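Local coordinates for protein enterotoxin SEN variant (Staphylococcus aureus, PDB 6KRY) that probably acts as a superantigenic enterotoxin, a class of toxins that link MHC class II molecules to T-cell receptors, at residues A[82-87]-A[150-155]; A[21-24]-A[29-32]; A[65-68]-A[72-75]; A[186-191]-A[209-214]; A[37-42]-A[46-51]. One frame throughout, in Å; residues are numbered along the deposited sequence.

Contact 1: residues A[82-87]-A[150-155]; sequences DIYGLY and DTKVRF
Tyr84 and Leu86 reach from the 82-87 strands to Thr151 and Lys152 on helix 146-161. CG of Tyr84 stands anti to its backbone N (chi1 -169°), which carries the ring out toward the helix. The ring presents its edge to Thr151, with CE1 4.3 Å from CB. Past the phenol, the extended Lys152 chain runs obliquely, and its CE lies 3.6 Å from Tyr84 OH. This is contact with the methylene part of the lysine; its NZ pairs with Glu148 instead. Tyr84 OH lies against Gln31 OE1, at a separation too short to be trusted.

The first segment lies in the OB-fold part of the enterotoxin and the helix in the beta-grasp part. The contact therefore joins the two halves in the buried middle of the chain. Gly85 marks the corner between the strands, with backbone angles that call for glycine.

Beyond the corner, Leu86 and Thr151 meet tip to tip. Leu86 CD2 is 3.8 Å from Thr151 CG2, and Leu86 CD1 is 4.0 Å from Thr151 OG1. That hydroxyl bonds to Gln147 O, one turn back along the helix. A salt bridge between Arg154 and Asp150 lies within the helix and does not meet the strands.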
# COMPACT_ATOMS: atom_id res chain seq x y z
N ASP A 82 -2.71 12.19 7.91
CA ASP A 82 -3.48 11.48 6.89
C ASP A 82 -3.03 10.01 6.88
O ASP A 82 -1.89 9.69 7.21
CB ASP A 82 -3.30 12.06 5.48
CG ASP A 82 -3.75 13.50 5.33
OD1 ASP A 82 -4.73 13.90 6.03
OD2 ASP A 82 -3.09 14.23 4.55
N ILE A 83 -3.96 9.13 6.50
CA ILE A 83 -3.67 7.74 6.49
C ILE A 83 -4.20 7.13 5.21
O ILE A 83 -5.38 7.31 4.88
CB ILE A 83 -4.28 7.03 7.72
CG1 ILE A 83 -3.91 7.69 9.05
CG2 ILE A 83 -3.88 5.57 7.72
CD1 ILE A 83 -5.03 8.43 9.72
N TYR A 84 -3.36 6.33 4.54
CA TYR A 84 -3.77 5.68 3.35
C TYR A 84 -3.15 4.28 3.36
O TYR A 84 -1.95 4.17 3.42
CB TYR A 84 -3.32 6.42 2.08
CG TYR A 84 -3.97 5.88 0.83
CD1 TYR A 84 -3.59 4.65 0.31
CD2 TYR A 84 -5.02 6.55 0.21
CE1 TYR A 84 -4.24 4.09 -0.79
CE2 TYR A 84 -5.66 6.01 -0.89
CZ TYR A 84 -5.26 4.79 -1.40
OH TYR A 84 -5.90 4.24 -2.47
N GLY A 85 -3.96 3.24 3.19
CA GLY A 85 -3.41 1.94 2.88
C GLY A 85 -4.41 0.81 2.98
O GLY A 85 -5.63 1.03 3.07
N LEU A 86 -3.87 -0.41 2.98
CA LEU A 86 -4.69 -1.62 3.05
C LEU A 86 -4.74 -2.15 4.49
O LEU A 86 -3.71 -2.46 5.11
CB LEU A 86 -4.05 -2.66 2.12
CG LEU A 86 -4.04 -2.27 0.64
CD1 LEU A 86 -3.27 -3.29 -0.19
CD2 LEU A 86 -5.46 -2.10 0.09
N TYR A 87 -5.97 -2.27 5.02
CA TYR A 87 -6.15 -2.68 6.40
C TYR A 87 -6.56 -4.15 6.49
O TYR A 87 -6.93 -4.81 5.49
CB TYR A 87 -7.19 -1.78 7.09
CG TYR A 87 -8.57 -1.90 6.50
CD1 TYR A 87 -9.43 -2.90 6.91
CD2 TYR A 87 -8.98 -1.07 5.48
CE1 TYR A 87 -10.66 -3.09 6.29
CE2 TYR A 87 -10.22 -1.22 4.88
CZ TYR A 87 -11.06 -2.22 5.30
OH TYR A 87 -12.28 -2.41 4.71
N ASP A 150 1.83 2.42 -4.62
CA ASP A 150 1.87 1.00 -4.94
C ASP A 150 0.44 0.44 -5.00
O ASP A 150 0.06 -0.26 -5.94
CB ASP A 150 2.72 0.24 -3.92
CG ASP A 150 3.15 -1.15 -4.29
OD1 ASP A 150 3.08 -1.50 -5.49
OD2 ASP A 150 3.58 -1.88 -3.36
N THR A 151 -0.37 0.76 -4.00
CA THR A 151 -1.70 0.22 -3.93
C THR A 151 -2.54 0.71 -5.11
O THR A 151 -3.23 -0.08 -5.72
CB THR A 151 -2.38 0.61 -2.61
OG1 THR A 151 -1.63 0.06 -1.54
CG2 THR A 151 -3.80 0.08 -2.57
N LYS A 152 -2.47 2.02 -5.41
CA LYS A 152 -3.22 2.59 -6.52
C LYS A 152 -2.82 1.96 -7.87
O LYS A 152 -3.68 1.59 -8.69
CB LYS A 152 -3.03 4.10 -6.53
CG LYS A 152 -3.83 4.81 -5.46
CD LYS A 152 -3.62 6.30 -5.45
CE LYS A 152 -4.64 6.94 -4.53
NZ LYS A 152 -4.31 8.34 -4.18
N VAL A 153 -1.52 1.73 -8.07
CA VAL A 153 -1.05 1.00 -9.26
C VAL A 153 -1.56 -0.45 -9.28
O VAL A 153 -2.07 -0.93 -10.31
CB VAL A 153 0.49 1.03 -9.35
CG1 VAL A 153 1.03 0.18 -10.48
CG2 VAL A 153 0.95 2.45 -9.57
N ARG A 154 -1.37 -1.18 -8.17
CA ARG A 154 -1.72 -2.57 -8.13
C ARG A 154 -3.22 -2.76 -8.39
O ARG A 154 -3.61 -3.72 -9.12
CB ARG A 154 -1.26 -3.21 -6.83
CG ARG A 154 0.24 -3.42 -6.77
CD ARG A 154 0.65 -4.26 -5.57
NE ARG A 154 2.07 -4.09 -5.29
CZ ARG A 154 2.83 -4.98 -4.71
NH1 ARG A 154 2.45 -6.25 -4.62
NH2 ARG A 154 3.99 -4.59 -4.21
N PHE A 155 -4.05 -1.86 -7.86
CA PHE A 155 -5.48 -1.93 -8.08
C PHE A 155 -5.77 -1.87 -9.60
O PHE A 155 -6.57 -2.63 -10.14
CB PHE A 155 -6.14 -0.79 -7.31
CG PHE A 155 -7.63 -0.92 -7.29
CD1 PHE A 155 -8.23 -1.76 -6.37
CD2 PHE A 155 -8.41 -0.28 -8.25
CE1 PHE A 155 -9.61 -1.93 -6.39
CE2 PHE A 155 -9.80 -0.41 -8.25
CZ PHE A 155 -10.38 -1.26 -7.33

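Contact 2: residues A[21-24]-A[29-32]; sequences LTSY and TWQL
Trp30 lays its indole against Tyr24 and reaches Ser23 with its N-H. Helix 15-26 here packs against the 3-10 turn that leads into strand 31-37, the first strand of the OB-fold domain. A short connection thus folds the turn back onto the end of the helix.

Thr29 opens the second segment, and its carbonyl O accepts from Tyr87 OH. Trp30 follows and carries most of the contact. Its CG lies anti to the carbonyl carbon (chi1 -70°), with the indole directed at the helix. One indole face receives the Tyr24 ring. Tyr24 CE1 sits 3.4 Å above the indole plane and 3.5 Å from Trp30 CE3. The planes are inclined by 35°, too far for a flat stack. Tyr24 OH bonds onward to Tyr87 O. Trp30 NE1 donates to Ser23 OG at 3.2 Å with an N-H...O angle of 151°; the oxygen lies somewhat off the indole plane. Ser23 OG also bonds to Asp27.

Gln31 comes next, and its amide nitrogen turns to a water. That water lies 2.9 Å from Gln31 NE2 and donates to Tyr24 O at 2.7 Å.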
# COMPACT_ATOMS: atom_id res chain seq x y z
N LEU A 21 -5.51 -12.41 -2.14
CA LEU A 21 -4.88 -11.23 -2.76
C LEU A 21 -5.82 -10.59 -3.80
O LEU A 21 -5.90 -9.36 -3.91
CB LEU A 21 -3.53 -11.61 -3.37
CG LEU A 21 -2.44 -11.91 -2.34
CD1 LEU A 21 -1.22 -12.51 -3.00
CD2 LEU A 21 -2.03 -10.63 -1.62
N THR A 22 -6.53 -11.42 -4.55
CA THR A 22 -7.47 -10.91 -5.53
C THR A 22 -8.52 -10.01 -4.86
O THR A 22 -8.87 -8.95 -5.42
CB THR A 22 -8.16 -12.07 -6.27
OG1 THR A 22 -7.22 -12.86 -6.99
CG2 THR A 22 -9.18 -11.58 -7.28
N SER A 23 -9.07 -10.45 -3.73
CA SER A 23 -10.05 -9.66 -2.97
C SER A 23 -9.46 -8.30 -2.58
O SER A 23 -10.04 -7.24 -2.77
CB SER A 23 -10.50 -10.42 -1.76
OG SER A 23 -11.28 -9.58 -0.96
N TYR A 24 -8.23 -8.33 -2.05
CA TYR A 24 -7.54 -7.11 -1.61
C TYR A 24 -7.32 -6.08 -2.74
O TYR A 24 -7.30 -4.86 -2.47
CB TYR A 24 -6.22 -7.46 -0.95
CG TYR A 24 -6.30 -7.44 0.55
CD1 TYR A 24 -6.49 -6.24 1.21
CD2 TYR A 24 -6.26 -8.60 1.28
CE1 TYR A 24 -6.57 -6.21 2.60
CE2 TYR A 24 -6.34 -8.58 2.67
CZ TYR A 24 -6.53 -7.38 3.32
OH TYR A 24 -6.62 -7.39 4.70
N THR A 29 -13.11 -1.26 -1.09
CA THR A 29 -13.40 -1.06 0.33
C THR A 29 -12.19 -1.39 1.22
O THR A 29 -12.12 -0.91 2.34
CB THR A 29 -14.65 -1.84 0.78
OG1 THR A 29 -14.44 -3.21 0.44
CG2 THR A 29 -15.91 -1.33 0.13
N TRP A 30 -11.21 -2.17 0.74
CA TRP A 30 -10.01 -2.44 1.54
C TRP A 30 -9.08 -1.23 1.64
O TRP A 30 -8.13 -1.31 2.39
CB TRP A 30 -9.22 -3.62 0.94
CG TRP A 30 -9.86 -4.95 1.09
CD1 TRP A 30 -10.40 -5.71 0.09
CD2 TRP A 30 -10.11 -5.64 2.32
NE1 TRP A 30 -10.93 -6.85 0.63
CE2 TRP A 30 -10.76 -6.84 1.99
CE3 TRP A 30 -9.82 -5.36 3.66
CZ2 TRP A 30 -11.13 -7.77 2.95
CZ3 TRP A 30 -10.19 -6.28 4.62
CH2 TRP A 30 -10.84 -7.46 4.26
N GLN A 31 -9.27 -0.19 0.81
CA GLN A 31 -8.41 0.99 0.77
C GLN A 31 -8.97 2.02 1.75
O GLN A 31 -10.02 2.58 1.51
CB GLN A 31 -8.32 1.59 -0.63
CG GLN A 31 -7.62 0.64 -1.60
CD GLN A 31 -7.38 1.10 -3.02
OE1 GLN A 31 -6.64 2.06 -3.26
NE2 GLN A 31 -7.86 0.33 -4.00
N LEU A 32 -8.24 2.24 2.84
CA LEU A 32 -8.50 3.26 3.82
C LEU A 32 -7.86 4.56 3.31
O LEU A 32 -6.75 4.55 2.79
CB LEU A 32 -7.88 2.74 5.13
CG LEU A 32 -8.16 3.47 6.42
CD1 LEU A 32 -7.25 4.69 6.53
CD2 LEU A 32 -9.61 3.84 6.56
O HOH W 1 -8.33 -2.44 -3.13

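Contact 3: residues A[65-68]-A[72-75]; sequences VEFN and LANQ
The Phe67 ring is held between Val65 on one face and Leu72 on the other. Val65 CG1 sits 3.6 Å above the ring plane, offset toward the rim. On the opposite face lies the backbone of Leu72, with its carbonyl carbon 4.2 Å from the plane and also near the rim.

Leu72 crosses Phe67 at a slant. Its CB is the touching atom, 3.7 Å from Phe67 CB and equally near CG. The ring's CD2 side leans on the next residue, at 3.7 Å from Ala73 CA and 3.9 Å from Ala73 CB. Phe67 reaches this place because its CG is anti to the carbonyl carbon (chi1 -59°), which turns the ring toward the helix.

Asn68 behaves differently. Its CB points away from the helix, but chi1 of 69° puts CG between the backbone N and the carbonyl carbon and brings the amide back. OD1 then comes within 3.3 Å of Leu72 CD1. This is a close contact of an oxygen with a methyl, not a hydrogen bond.

Phe67 and Leu72 also touch Asn210, from the beta-grasp part of the chain. Ile48 and Val107, on two strands of the OB sheet, pack against Phe67. Leu72 N bonds to Ser69 OG near the start of the helix. No hydrogen bond joins the two segments, so apolar packing holds them together. Strand 60-66 leads through a short turn into helix 70-76, which then leads to strand 81-84. A helix placed between the third and fourth strands of the barrel is characteristic of the OB fold.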
# COMPACT_ATOMS: atom_id res chain seq x y z
N VAL A 65 -2.43 1.75 13.79
CA VAL A 65 -1.35 1.79 12.82
C VAL A 65 -0.10 1.21 13.47
O VAL A 65 0.29 1.61 14.58
CB VAL A 65 -1.08 3.22 12.31
CG1 VAL A 65 0.06 3.23 11.31
CG2 VAL A 65 -2.34 3.84 11.72
N GLU A 66 0.53 0.29 12.73
CA GLU A 66 1.74 -0.39 13.14
C GLU A 66 2.91 0.06 12.26
O GLU A 66 2.82 0.00 11.02
CB GLU A 66 1.56 -1.91 13.04
CG GLU A 66 0.47 -2.47 13.94
CD GLU A 66 -0.02 -3.89 13.63
OE1 GLU A 66 -0.09 -4.70 14.59
OE2 GLU A 66 -0.44 -4.16 12.47
N PHE A 67 4.02 0.45 12.91
CA PHE A 67 5.24 0.89 12.29
C PHE A 67 6.34 -0.09 12.69
O PHE A 67 6.11 -0.86 13.63
CB PHE A 67 5.67 2.27 12.74
CG PHE A 67 4.68 3.37 12.49
CD1 PHE A 67 4.51 3.90 11.22
CD2 PHE A 67 3.91 3.87 13.53
CE1 PHE A 67 3.57 4.89 11.00
CE2 PHE A 67 2.97 4.87 13.31
CZ PHE A 67 2.83 5.39 12.05
N ASN A 68 7.50 0.01 12.05
CA ASN A 68 8.58 -0.94 12.29
C ASN A 68 9.52 -0.40 13.38
O ASN A 68 10.51 -1.06 13.68
CB ASN A 68 9.35 -1.33 11.02
CG ASN A 68 10.19 -0.22 10.42
OD1 ASN A 68 10.20 0.91 10.90
ND2 ASN A 68 10.93 -0.52 9.37
N LEU A 72 9.29 5.82 14.56
CA LEU A 72 8.24 6.23 13.61
C LEU A 72 6.97 6.58 14.37
O LEU A 72 6.31 7.61 14.12
CB LEU A 72 7.97 5.13 12.58
CG LEU A 72 8.89 5.07 11.37
CD1 LEU A 72 8.63 3.81 10.56
CD2 LEU A 72 8.74 6.30 10.49
N ALA A 73 6.57 5.74 15.33
CA ALA A 73 5.37 6.04 16.08
C ALA A 73 5.48 7.43 16.76
O ALA A 73 4.55 8.23 16.74
CB ALA A 73 5.11 4.91 17.07
N ASN A 74 6.63 7.74 17.35
CA ASN A 74 6.89 9.00 18.06
C ASN A 74 6.79 10.20 17.11
O ASN A 74 6.38 11.25 17.54
CB ASN A 74 8.25 8.93 18.76
CG ASN A 74 8.17 8.07 20.00
OD1 ASN A 74 7.08 7.76 20.46
ND2 ASN A 74 9.30 7.66 20.53
N GLN A 75 7.14 10.03 15.84
CA GLN A 75 7.03 11.10 14.86
C GLN A 75 5.57 11.49 14.62
O GLN A 75 5.28 12.64 14.26
CB GLN A 75 7.59 10.67 13.50
CG GLN A 75 9.10 10.45 13.49
CD GLN A 75 9.53 10.20 12.07
OE1 GLN A 75 8.85 10.61 11.12
NE2 GLN A 75 10.65 9.50 11.92

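Contact 4: residues A[186-191]-A[209-214]; sequences QSFYYD and DNRTVS
The guanidinium of Arg211 lies flat on one face of the Phe188 ring. The planes differ by 8° and the centres are 3.7 Å apart. CZ sits 16° off the ring normal, so this is a cation-pi contact over the face. Arg211 NH1 approaches Phe188 CG to 3.6 Å. At the ring edge, in plane, is Gln186 O. Phe188 also meets the Phe178 ring.

The two side chains arrive from opposite directions. The Arg211 chain is extended from CG to NE and spans the gap. At chi1 57° the Phe188 ring is turned toward the 209-214 segment, with one face to the guanidinium.

Strand 188-191 is an outermost strand of the five-stranded beta-grasp sheet. Strand 212-214 pairs instead with 143-145, just before helix 146-161. The stack therefore ties the sheet edge to a separate two-stranded antiparallel sheet at the surface.

Asp209 OD1 accepts Arg211 N at 3.0 Å, from above the carboxylate plane, closing an Asx turn at the base of the arginine. Water joins the same carboxylate to Tyr190. One water lies 3.0 Å from Tyr190 OH and donates to Asp209 OD1 at 2.9 Å. A second donates to Asp209 OD2, but its separation from the tyrosine is doubtfully short.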
# COMPACT_ATOMS: atom_id res chain seq x y z
N GLN A 186 18.27 6.62 -5.60
CA GLN A 186 18.40 5.29 -6.17
C GLN A 186 16.97 4.77 -6.35
O GLN A 186 16.13 4.90 -5.49
CB GLN A 186 19.34 4.46 -5.28
CG GLN A 186 19.12 2.95 -5.31
CD GLN A 186 19.73 2.24 -6.50
OE1 GLN A 186 19.87 2.79 -7.59
NE2 GLN A 186 20.10 0.99 -6.30
N SER A 187 16.69 4.23 -7.53
CA SER A 187 15.38 3.67 -7.79
C SER A 187 15.25 2.37 -6.97
O SER A 187 16.24 1.81 -6.51
CB SER A 187 15.24 3.44 -9.24
OG SER A 187 16.08 2.38 -9.63
N PHE A 188 14.02 1.90 -6.78
CA PHE A 188 13.80 0.64 -6.07
C PHE A 188 12.54 0.00 -6.63
O PHE A 188 11.73 0.68 -7.28
CB PHE A 188 13.65 0.87 -4.57
CG PHE A 188 12.54 1.83 -4.19
CD1 PHE A 188 12.74 3.19 -4.25
CD2 PHE A 188 11.30 1.35 -3.80
CE1 PHE A 188 11.73 4.07 -3.89
CE2 PHE A 188 10.29 2.23 -3.44
CZ PHE A 188 10.51 3.58 -3.47
N TYR A 189 12.39 -1.30 -6.37
CA TYR A 189 11.30 -2.02 -6.91
C TYR A 189 10.71 -2.97 -5.86
O TYR A 189 11.36 -3.27 -4.87
CB TYR A 189 11.72 -2.75 -8.18
CG TYR A 189 12.50 -4.03 -7.99
CD1 TYR A 189 13.89 -4.03 -7.99
CD2 TYR A 189 11.85 -5.25 -7.86
CE1 TYR A 189 14.61 -5.22 -7.85
CE2 TYR A 189 12.55 -6.43 -7.71
CZ TYR A 189 13.94 -6.42 -7.73
OH TYR A 189 14.62 -7.60 -7.62
N TYR A 190 9.45 -3.36 -6.09
CA TYR A 190 8.82 -4.47 -5.43
C TYR A 190 8.49 -5.55 -6.47
O TYR A 190 8.13 -5.24 -7.61
CB TYR A 190 7.54 -4.05 -4.72
CG TYR A 190 7.69 -3.05 -3.60
CD1 TYR A 190 8.70 -3.18 -2.65
CD2 TYR A 190 6.78 -2.03 -3.44
CE1 TYR A 190 8.85 -2.26 -1.63
CE2 TYR A 190 6.89 -1.12 -2.40
CZ TYR A 190 7.92 -1.25 -1.48
OH TYR A 190 8.05 -0.37 -0.44
N ASP A 191 8.61 -6.80 -6.05
CA ASP A 191 8.21 -7.92 -6.83
C ASP A 191 6.74 -8.19 -6.50
O ASP A 191 6.41 -8.47 -5.35
CB ASP A 191 9.12 -9.10 -6.50
CG ASP A 191 8.78 -10.44 -7.11
OD1 ASP A 191 7.67 -10.59 -7.72
OD2 ASP A 191 9.63 -11.38 -6.95
N ASP A 209 7.56 0.21 7.25
CA ASP A 209 8.66 1.15 7.18
C ASP A 209 8.17 2.57 6.90
O ASP A 209 8.93 3.54 7.07
CB ASP A 209 9.75 0.74 6.18
CG ASP A 209 9.32 0.72 4.72
OD1 ASP A 209 8.18 1.07 4.45
OD2 ASP A 209 10.16 0.33 3.84
N ASN A 210 6.91 2.71 6.49
CA ASN A 210 6.29 4.01 6.25
C ASN A 210 7.09 4.78 5.19
O ASN A 210 7.16 6.01 5.22
CB ASN A 210 6.15 4.82 7.54
CG ASN A 210 4.98 5.76 7.47
OD1 ASN A 210 3.86 5.31 7.24
ND2 ASN A 210 5.24 7.05 7.60
N ARG A 211 7.70 4.07 4.25
CA ARG A 211 8.56 4.73 3.27
C ARG A 211 7.74 5.77 2.50
O ARG A 211 6.67 5.49 2.01
CB ARG A 211 9.15 3.74 2.28
CG ARG A 211 10.21 4.34 1.36
CD ARG A 211 11.02 3.32 0.57
NE ARG A 211 12.10 4.03 -0.11
CZ ARG A 211 13.17 3.46 -0.66
NH1 ARG A 211 13.26 2.15 -0.72
NH2 ARG A 211 14.15 4.21 -1.13
N THR A 212 8.34 6.95 2.37
CA THR A 212 7.69 8.16 1.93
C THR A 212 8.55 8.81 0.84
O THR A 212 9.77 8.79 0.98
CB THR A 212 7.51 9.11 3.13
OG1 THR A 212 6.52 8.55 4.02
CG2 THR A 212 7.04 10.48 2.76
N VAL A 213 7.92 9.37 -0.20
CA VAL A 213 8.62 10.06 -1.27
C VAL A 213 7.92 11.39 -1.59
O VAL A 213 6.75 11.60 -1.29
CB VAL A 213 8.70 9.19 -2.55
CG1 VAL A 213 9.48 7.91 -2.32
CG2 VAL A 213 7.34 8.84 -3.13
N SER A 214 8.64 12.25 -2.32
CA SER A 214 8.09 13.45 -2.91
C SER A 214 7.23 13.10 -4.13
O SER A 214 7.72 12.60 -5.13
CB SER A 214 9.24 14.39 -3.28
OG SER A 214 8.73 15.52 -3.99
O HOH W 2 6.73 0.95 1.97
O HOH W 3 9.90 -0.50 1.18

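Contact 5: residues A[37-42]-A[46-51]; sequences KISTDQ and NTIILK
Asp41 and Ile49 form a single antiparallel hydrogen-bonded bridge between segment 37-42, mostly the loop after strand 31-37, and strand 47-55. Thr40 and Asp41 both face Ile49, a classic beta bulge. Ile49 O takes the N-H of Thr40 at 2.9 Å and a weak bond from Asp41 N. In return, Ile49 N donates to Asp41 O at 2.8 Å.

The tight side lies round Ser39, Ile48 and Leu50, all buried. Ser39 CB meets Ile48 CB at 3.7 Å, while Ser39 OG bonds to Gly78 N. Leu50 CD2 packs on Lys37 CB at 3.5 Å, next to Ile81 and Ile83. At the Thr47 end, the Gln42 side chain is extended, with CG anti to the backbone N (chi1 174°). This delivers NE2 to Thr47 O at 2.9 Å, close to the carbonyl axis.

The other side is looser and wet. Thr40 OG1 touches Lys51 CG, and one water links Ile38 O, Thr40 OG1 and Lys51 N. A second water joins Asp41 OD2 to Lys51 NZ. Asp41 OD2 and Lys51 NZ are 4.8 Å apart, and Lys51 pairs directly with Glu98. Asp41 OD1 uses its anti lone pair for Gln42 N, which holds the carboxylate against the following peptide N-H.

The loop is thus fixed to the OB sheet mainly by backbone bonds and buried carbons. The nearby charge of Lys51 may slightly favour an ionised Asp41, though Glu98 shares that lysine. Water carries the link, so it is likely the softer part of the contact.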
# COMPACT_ATOMS: atom_id res chain seq x y z
N LYS A 37 -6.64 13.26 10.92
CA LYS A 37 -6.98 12.52 12.11
C LYS A 37 -5.85 12.69 13.12
O LYS A 37 -4.81 13.22 12.82
CB LYS A 37 -7.19 11.06 11.74
CG LYS A 37 -8.18 10.81 10.60
CD LYS A 37 -9.54 11.29 10.98
CE LYS A 37 -10.66 10.80 10.09
NZ LYS A 37 -11.93 11.48 10.43
N ILE A 38 -6.07 12.20 14.35
CA ILE A 38 -5.09 12.33 15.43
C ILE A 38 -5.20 11.09 16.30
O ILE A 38 -6.32 10.66 16.68
CB ILE A 38 -5.31 13.65 16.22
CG1 ILE A 38 -4.23 13.88 17.28
CG2 ILE A 38 -6.70 13.72 16.83
CD1 ILE A 38 -4.14 15.34 17.76
N SER A 39 -4.05 10.53 16.68
CA SER A 39 -4.04 9.38 17.57
C SER A 39 -4.21 9.80 19.03
O SER A 39 -3.72 10.86 19.47
CB SER A 39 -2.79 8.53 17.36
OG SER A 39 -1.63 9.14 17.87
N THR A 40 -4.89 8.93 19.79
CA THR A 40 -5.20 9.22 21.20
C THR A 40 -4.85 8.05 22.15
O THR A 40 -4.99 8.21 23.35
CB THR A 40 -6.68 9.58 21.37
OG1 THR A 40 -7.52 8.58 20.81
CG2 THR A 40 -7.02 10.92 20.76
N ASP A 41 -4.30 6.96 21.63
CA ASP A 41 -3.84 5.83 22.49
C ASP A 41 -2.75 5.06 21.75
O ASP A 41 -2.36 5.40 20.61
CB ASP A 41 -5.01 4.96 22.98
CG ASP A 41 -4.83 4.24 24.34
OD1 ASP A 41 -3.66 3.88 24.74
OD2 ASP A 41 -5.88 4.05 25.04
N GLN A 42 -2.23 4.02 22.42
CA GLN A 42 -1.09 3.31 21.96
C GLN A 42 -1.04 1.98 22.73
O GLN A 42 -1.35 1.97 23.91
CB GLN A 42 0.13 4.17 22.26
CG GLN A 42 1.42 3.51 21.97
CD GLN A 42 2.55 4.50 22.03
OE1 GLN A 42 2.74 5.20 23.04
NE2 GLN A 42 3.23 4.67 20.90
N ASN A 46 5.57 0.86 19.04
CA ASN A 46 5.63 1.11 17.59
C ASN A 46 4.23 1.20 16.96
O ASN A 46 4.13 1.11 15.75
CB ASN A 46 6.45 0.02 16.89
CG ASN A 46 5.94 -1.40 17.14
OD1 ASN A 46 4.97 -1.62 17.85
ND2 ASN A 46 6.57 -2.37 16.51
N THR A 47 3.18 1.46 17.76
CA THR A 47 1.81 1.62 17.29
C THR A 47 1.25 2.96 17.75
O THR A 47 1.74 3.57 18.68
CB THR A 47 0.87 0.53 17.84
OG1 THR A 47 0.73 0.70 19.27
CG2 THR A 47 1.36 -0.85 17.46
N ILE A 48 0.22 3.42 17.03
CA ILE A 48 -0.65 4.47 17.46
C ILE A 48 -2.09 4.04 17.16
O ILE A 48 -2.35 3.26 16.24
CB ILE A 48 -0.30 5.81 16.77
CG1 ILE A 48 -0.57 5.79 15.26
CG2 ILE A 48 1.13 6.25 17.07
CD1 ILE A 48 -0.17 7.07 14.54
N ILE A 49 -3.03 4.49 18.01
CA ILE A 49 -4.41 4.14 17.91
C ILE A 49 -5.26 5.39 17.75
O ILE A 49 -5.13 6.37 18.48
CB ILE A 49 -4.84 3.27 19.11
CG1 ILE A 49 -4.07 1.94 19.10
CG2 ILE A 49 -6.35 3.04 19.10
CD1 ILE A 49 -4.17 1.16 20.35
N LEU A 50 -6.13 5.31 16.75
CA LEU A 50 -7.07 6.36 16.36
C LEU A 50 -8.50 5.87 16.55
O LEU A 50 -8.84 4.75 16.15
CB LEU A 50 -6.87 6.72 14.90
CG LEU A 50 -5.52 7.32 14.57
CD1 LEU A 50 -4.58 6.25 14.08
CD2 LEU A 50 -5.69 8.44 13.58
N LYS A 51 -9.34 6.76 17.10
CA LYS A 51 -10.76 6.48 17.37
C LYS A 51 -11.64 6.99 16.22
O LYS A 51 -11.21 7.81 15.44
CB LYS A 51 -11.20 7.16 18.66
CG LYS A 51 -10.30 6.85 19.85
CD LYS A 51 -9.95 5.37 20.01
CE LYS A 51 -9.03 5.12 21.19
NZ LYS A 51 -9.81 4.93 22.43
O HOH W 4 -8.10 9.26 18.12
O HOH W 5 -8.46 5.28 24.70

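Contact 1 is the buried one, at the centre of the chain, and joins the OB-fold and beta-grasp parts largely through carbon contacts. Contact 2 touches it through Tyr24, Thr29 and Gln31, and adds an indole hydrogen bond and a water. Contacts 3 and 5 share the OB sheet: strands 60-66 and 47-55 are neighbours, and backbone bonds run from Val65 to Ile48 and from Phe67 to Asn46. Contact 3 relies on apolar packing, contact 5 on backbone bonds with a wet rim. Contact 4 lies at the surface of the beta-grasp part and uses a cation-pi stack. It meets contact 3 where Leu72 and Asn68 touch Asp209.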